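Non-ribosomal peptide synthetase (Methanobrevibacter ruminantium, PDB 6VTJ) probably carries a peptide on the phosphopantetheine arm of its carrier domain and releases it reductively through a Rossmann-type reductase domain. Local coordinates at residues D196-D201 / I230-V235; V214-A219 / I251-I256. All coordinates share one frame; numbering follows the deposited sequence.

Contact 1 of 2, residues D196-D201 / I230-V235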
# COMPACT_ATOMS: atom_id res chain seq x y z
N ASP A 196 -1.21 -13.59 15.31
CA ASP A 196 -1.61 -13.41 13.92
C ASP A 196 -2.95 -12.68 13.97
O ASP A 196 -3.89 -13.20 14.58
CB ASP A 196 -1.74 -14.79 13.25
CG ASP A 196 -1.99 -14.72 11.75
OD1 ASP A 196 -2.60 -13.73 11.25
OD2 ASP A 196 -1.60 -15.70 11.06
N ILE A 197 -3.05 -11.50 13.36
CA ILE A 197 -4.30 -10.76 13.50
C ILE A 197 -5.48 -11.49 12.84
O ILE A 197 -6.63 -11.20 13.17
CB ILE A 197 -4.19 -9.30 12.98
CG1 ILE A 197 -3.92 -9.25 11.48
CG2 ILE A 197 -3.17 -8.50 13.79
CD1 ILE A 197 -4.08 -7.83 10.87
N THR A 198 -5.22 -12.45 11.94
CA THR A 198 -6.31 -13.20 11.30
C THR A 198 -6.92 -14.26 12.21
O THR A 198 -7.98 -14.81 11.86
CB THR A 198 -5.86 -13.89 10.00
OG1 THR A 198 -4.84 -14.85 10.30
CG2 THR A 198 -5.35 -12.89 8.99
N GLU A 199 -6.28 -14.59 13.32
CA GLU A 199 -6.83 -15.48 14.33
C GLU A 199 -7.26 -14.62 15.51
O GLU A 199 -6.42 -14.03 16.19
CB GLU A 199 -5.81 -16.52 14.76
CG GLU A 199 -5.35 -17.43 13.64
CD GLU A 199 -6.50 -18.16 13.00
OE1 GLU A 199 -6.47 -18.34 11.75
OE2 GLU A 199 -7.44 -18.55 13.73
N ILE A 200 -8.56 -14.58 15.77
CA ILE A 200 -9.09 -13.73 16.83
C ILE A 200 -8.64 -14.22 18.21
O ILE A 200 -8.39 -13.40 19.11
CB ILE A 200 -10.62 -13.65 16.70
CG1 ILE A 200 -11.22 -12.69 17.73
CG2 ILE A 200 -11.26 -15.05 16.76
CD1 ILE A 200 -12.38 -11.86 17.17
N ASP A 201 -8.49 -15.53 18.40
CA ASP A 201 -8.10 -16.06 19.70
C ASP A 201 -6.72 -15.57 20.12
O ASP A 201 -6.44 -15.48 21.32
CB ASP A 201 -8.11 -17.59 19.68
CG ASP A 201 -9.51 -18.17 19.54
OD1 ASP A 201 -10.50 -17.45 19.82
OD2 ASP A 201 -9.62 -19.35 19.17
N ILE A 230 -5.85 -11.51 0.90
CA ILE A 230 -5.69 -10.08 1.14
C ILE A 230 -6.84 -9.55 1.98
O ILE A 230 -6.64 -8.68 2.83
CB ILE A 230 -5.56 -9.33 -0.20
CG1 ILE A 230 -5.34 -7.82 0.07
CG2 ILE A 230 -6.78 -9.55 -1.08
CD1 ILE A 230 -4.78 -7.03 -1.12
N PHE A 231 -8.05 -10.08 1.77
CA PHE A 231 -9.19 -9.66 2.58
C PHE A 231 -9.12 -10.24 3.98
O PHE A 231 -9.69 -9.66 4.92
CB PHE A 231 -10.50 -10.07 1.90
CG PHE A 231 -10.78 -9.34 0.62
CD1 PHE A 231 -11.20 -8.02 0.63
CD2 PHE A 231 -10.67 -9.99 -0.60
CE1 PHE A 231 -11.47 -7.34 -0.57
CE2 PHE A 231 -10.94 -9.33 -1.78
CZ PHE A 231 -11.34 -8.01 -1.77
N ARG A 232 -8.46 -11.39 4.16
CA ARG A 232 -8.33 -11.94 5.51
C ARG A 232 -7.42 -11.07 6.35
O ARG A 232 -7.71 -10.79 7.52
CB ARG A 232 -7.78 -13.37 5.47
CG ARG A 232 -8.72 -14.41 4.90
CD ARG A 232 -9.58 -15.01 5.97
NE ARG A 232 -8.81 -15.83 6.91
CZ ARG A 232 -8.79 -15.63 8.22
NH1 ARG A 232 -9.49 -14.63 8.76
NH2 ARG A 232 -8.06 -16.43 9.00
N VAL A 233 -6.28 -10.65 5.79
CA VAL A 233 -5.35 -9.82 6.55
C VAL A 233 -5.88 -8.40 6.69
O VAL A 233 -5.90 -7.84 7.79
CB VAL A 233 -3.95 -9.82 5.89
CG1 VAL A 233 -3.02 -8.87 6.64
CG2 VAL A 233 -3.36 -11.22 5.86
N ASN A 234 -6.34 -7.81 5.58
CA ASN A 234 -6.65 -6.39 5.56
C ASN A 234 -8.04 -6.07 6.09
O ASN A 234 -8.28 -4.93 6.48
CB ASN A 234 -6.50 -5.87 4.14
CG ASN A 234 -5.06 -5.88 3.69
OD1 ASN A 234 -4.18 -6.34 4.41
ND2 ASN A 234 -4.81 -5.37 2.48
N VAL A 235 -8.96 -7.03 6.11
CA VAL A 235 -10.30 -6.73 6.60
C VAL A 235 -10.60 -7.52 7.87
O VAL A 235 -10.90 -6.93 8.92
CB VAL A 235 -11.39 -7.01 5.54
CG1 VAL A 235 -12.74 -6.62 6.11
CG2 VAL A 235 -11.12 -6.23 4.28
O HOH W 1 -10.88 -14.50 11.72
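Thr-198 and Val-233 bring the two backbones closest, CA to CA 5.9 Å, where a type I beta turn (Asp-196 to Glu-199) in the loop after strand 190-194 meets helix 229-246, which widens into a pi-type turn at 232-235. Arg-232 crosses the Thr-198 side chain at about a right angle, its chain bent at chi2 (-90°) and chi3 (-68°). Its NH2 donates to Thr-198 O at 3.3 Å; the oxygen lies near the guanidinium plane, but the donor stands 48° out of the carbonyl plane. NH1 adds a weak bond to the same oxygen, and a water donating to Thr-198 O and accepting from Arg-232 NH1 bridges the pair. Thr-198 CB covers one guanidinium face, 3.5 Å from Arg-232 NH2, while Glu-199 OE1 sits at the edge in a long salt bridge, 3.7 Å from Arg-232 NH2. Thr-198 CG2 packs 3.9 Å from Val-233 CA. Asp-196 OD1 takes both Thr-198 N (3.0 Å, an Asx turn) and Thr-198 OG1 (2.7 Å) from one face of its carboxylate. Asp-196 thus braces the turn internally, whereas the junction with the helix, structural packing in the reductase's Rossmann-type region, rests on modest polar bonds and methyls.

Contact 2 of 2, residues V214-A219 / I251-I256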
# COMPACT_ATOMS: atom_id res chain seq x y z
N VAL A 214 -4.21 0.55 20.13
CA VAL A 214 -3.82 -0.39 19.08
C VAL A 214 -3.42 0.42 17.86
O VAL A 214 -4.14 1.33 17.45
CB VAL A 214 -4.96 -1.36 18.75
CG1 VAL A 214 -4.51 -2.30 17.64
CG2 VAL A 214 -5.38 -2.15 19.98
N ILE A 215 -2.25 0.14 17.31
CA ILE A 215 -1.83 0.67 16.02
C ILE A 215 -1.72 -0.50 15.05
O ILE A 215 -0.86 -1.38 15.20
CB ILE A 215 -0.52 1.46 16.11
CG1 ILE A 215 -0.65 2.54 17.20
CG2 ILE A 215 -0.20 2.08 14.77
CD1 ILE A 215 0.46 3.58 17.21
N ASN A 216 -2.63 -0.52 14.07
CA ASN A 216 -2.76 -1.63 13.12
C ASN A 216 -2.10 -1.24 11.81
O ASN A 216 -2.70 -0.60 10.94
CB ASN A 216 -4.21 -2.02 12.90
CG ASN A 216 -4.31 -3.35 12.17
OD1 ASN A 216 -3.87 -4.37 12.69
ND2 ASN A 216 -4.80 -3.32 10.94
N SER A 217 -0.81 -1.59 11.70
CA SER A 217 -0.08 -1.41 10.46
C SER A 217 0.13 -2.72 9.72
O SER A 217 0.66 -2.69 8.61
CB SER A 217 1.27 -0.72 10.72
OG SER A 217 2.21 -1.66 11.21
N ALA A 218 -0.26 -3.86 10.30
CA ALA A 218 -0.22 -5.10 9.54
C ALA A 218 -1.17 -4.99 8.37
O ALA A 218 -2.32 -4.59 8.53
CB ALA A 218 -0.62 -6.30 10.41
N ALA A 219 -0.67 -5.37 7.19
CA ALA A 219 -1.38 -5.31 5.92
C ALA A 219 -0.64 -6.15 4.90
O ALA A 219 0.59 -6.27 4.95
CB ALA A 219 -1.48 -3.88 5.40
N ILE A 251 -9.75 1.62 24.98
CA ILE A 251 -8.71 1.27 24.02
C ILE A 251 -9.01 2.01 22.72
O ILE A 251 -10.01 1.72 22.05
CB ILE A 251 -8.60 -0.24 23.80
CG1 ILE A 251 -8.36 -0.97 25.12
CG2 ILE A 251 -7.46 -0.56 22.86
CD1 ILE A 251 -8.30 -2.50 25.00
N LYS A 252 -8.15 2.97 22.38
CA LYS A 252 -8.11 3.58 21.06
C LYS A 252 -7.69 2.55 20.01
O LYS A 252 -6.81 1.72 20.25
CB LYS A 252 -7.07 4.70 21.05
CG LYS A 252 -7.54 6.09 21.27
CD LYS A 252 -6.41 7.05 20.86
CE LYS A 252 -5.11 6.70 21.53
NZ LYS A 252 -5.20 6.80 23.02
N TYR A 253 -8.27 2.64 18.81
CA TYR A 253 -7.87 1.82 17.68
C TYR A 253 -7.44 2.73 16.53
O TYR A 253 -8.25 3.46 15.96
CB TYR A 253 -9.00 0.90 17.24
CG TYR A 253 -8.56 -0.12 16.20
CD1 TYR A 253 -8.56 0.19 14.85
CD2 TYR A 253 -8.15 -1.40 16.58
CE1 TYR A 253 -8.14 -0.75 13.90
CE2 TYR A 253 -7.74 -2.33 15.64
CZ TYR A 253 -7.74 -2.00 14.31
OH TYR A 253 -7.34 -2.93 13.37
N VAL A 254 -6.16 2.68 16.18
CA VAL A 254 -5.59 3.47 15.10
C VAL A 254 -5.31 2.54 13.93
O VAL A 254 -4.44 1.67 14.01
CB VAL A 254 -4.32 4.19 15.55
CG1 VAL A 254 -3.75 4.98 14.39
CG2 VAL A 254 -4.64 5.09 16.75
N GLN A 255 -6.03 2.75 12.84
CA GLN A 255 -5.86 1.98 11.62
C GLN A 255 -4.95 2.75 10.68
O GLN A 255 -5.18 3.94 10.42
CB GLN A 255 -7.23 1.73 10.97
CG GLN A 255 -7.20 1.32 9.48
CD GLN A 255 -6.68 -0.10 9.27
OE1 GLN A 255 -6.08 -0.70 10.18
NE2 GLN A 255 -6.93 -0.65 8.09
N ILE A 256 -3.90 2.11 10.18
CA ILE A 256 -3.11 2.70 9.10
C ILE A 256 -3.79 2.33 7.80
O ILE A 256 -4.03 1.16 7.52
CB ILE A 256 -1.66 2.21 9.12
CG1 ILE A 256 -1.05 2.37 10.52
CG2 ILE A 256 -0.87 2.91 8.01
CD1 ILE A 256 -1.18 3.81 11.13
O HOH W 2 -6.08 -5.41 14.06
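Strands 214-216 and 252-256 run parallel, their axes 4.8 Å apart and inclined by 15°, with Val-214, Ile-215 and Asn-216 paired to Tyr-253, Val-254 and Gln-255. The ladder runs Val-214 N to Lys-252 O, Val-254 N to Val-214 O (2.7 Å), Asn-216 N to Val-254 O and Ile-256 N to Asn-216 O. On the face holding Asn-216, its amide lies beside that of Gln-255, the planes 12° apart, and ND2 donates to Gln-255 OE1 at 3.0 Å, nearly straight and on a lone pair. Tyr-253, with CG anti to the backbone N (chi1 -171°), carries its ring obliquely across Val-214 and Asn-216: CE2 comes 3.8 Å from Val-214 CG1, and OH 3.3 Å from Asn-216 CB. A water in the ring plane links Tyr-253 OH (2.9 Å) weakly to Asn-216 OD1, which also bonds Thr-132 OG1. On the other face, Ile-215 CG2 meets Ile-256 CD1 at 4.1 Å. Were Asn-216 replaced by an alanine, Gln-255 OE1 and Thr-132 OG1 would probably lose this partner, and the Gln-255 amide would be freer to turn. Both ends of the buried Asn-216 amide are bonded, which probably holds its rotation and joins strands 129-132 and 252-258 across the strand between them.

From the N terminus, the chain leaves strand 190-194 through the turn of contact 1, runs along strand 213-216 into helix 229-246, and returns on strand 252-258. Contact 1 closes a loop of 28 residues between 196-201 and 230-235; contact 2 closes one of 31 between 214-219 and 251-256. Their segments alternate, so the loops cross. Contact 2 joins the strands of a beta-alpha-beta unit in the Rossmann-type sheet, and contact 1 ties that unit's helix to the loop after strand 190-194. They meet where Ile-197 CD1 lies 3.8 Å from Ala-218 CB and Asn-234 OD1 3.3 Å from Ala-219 CA, seating helix and turn against the loop leaving strand 213-216.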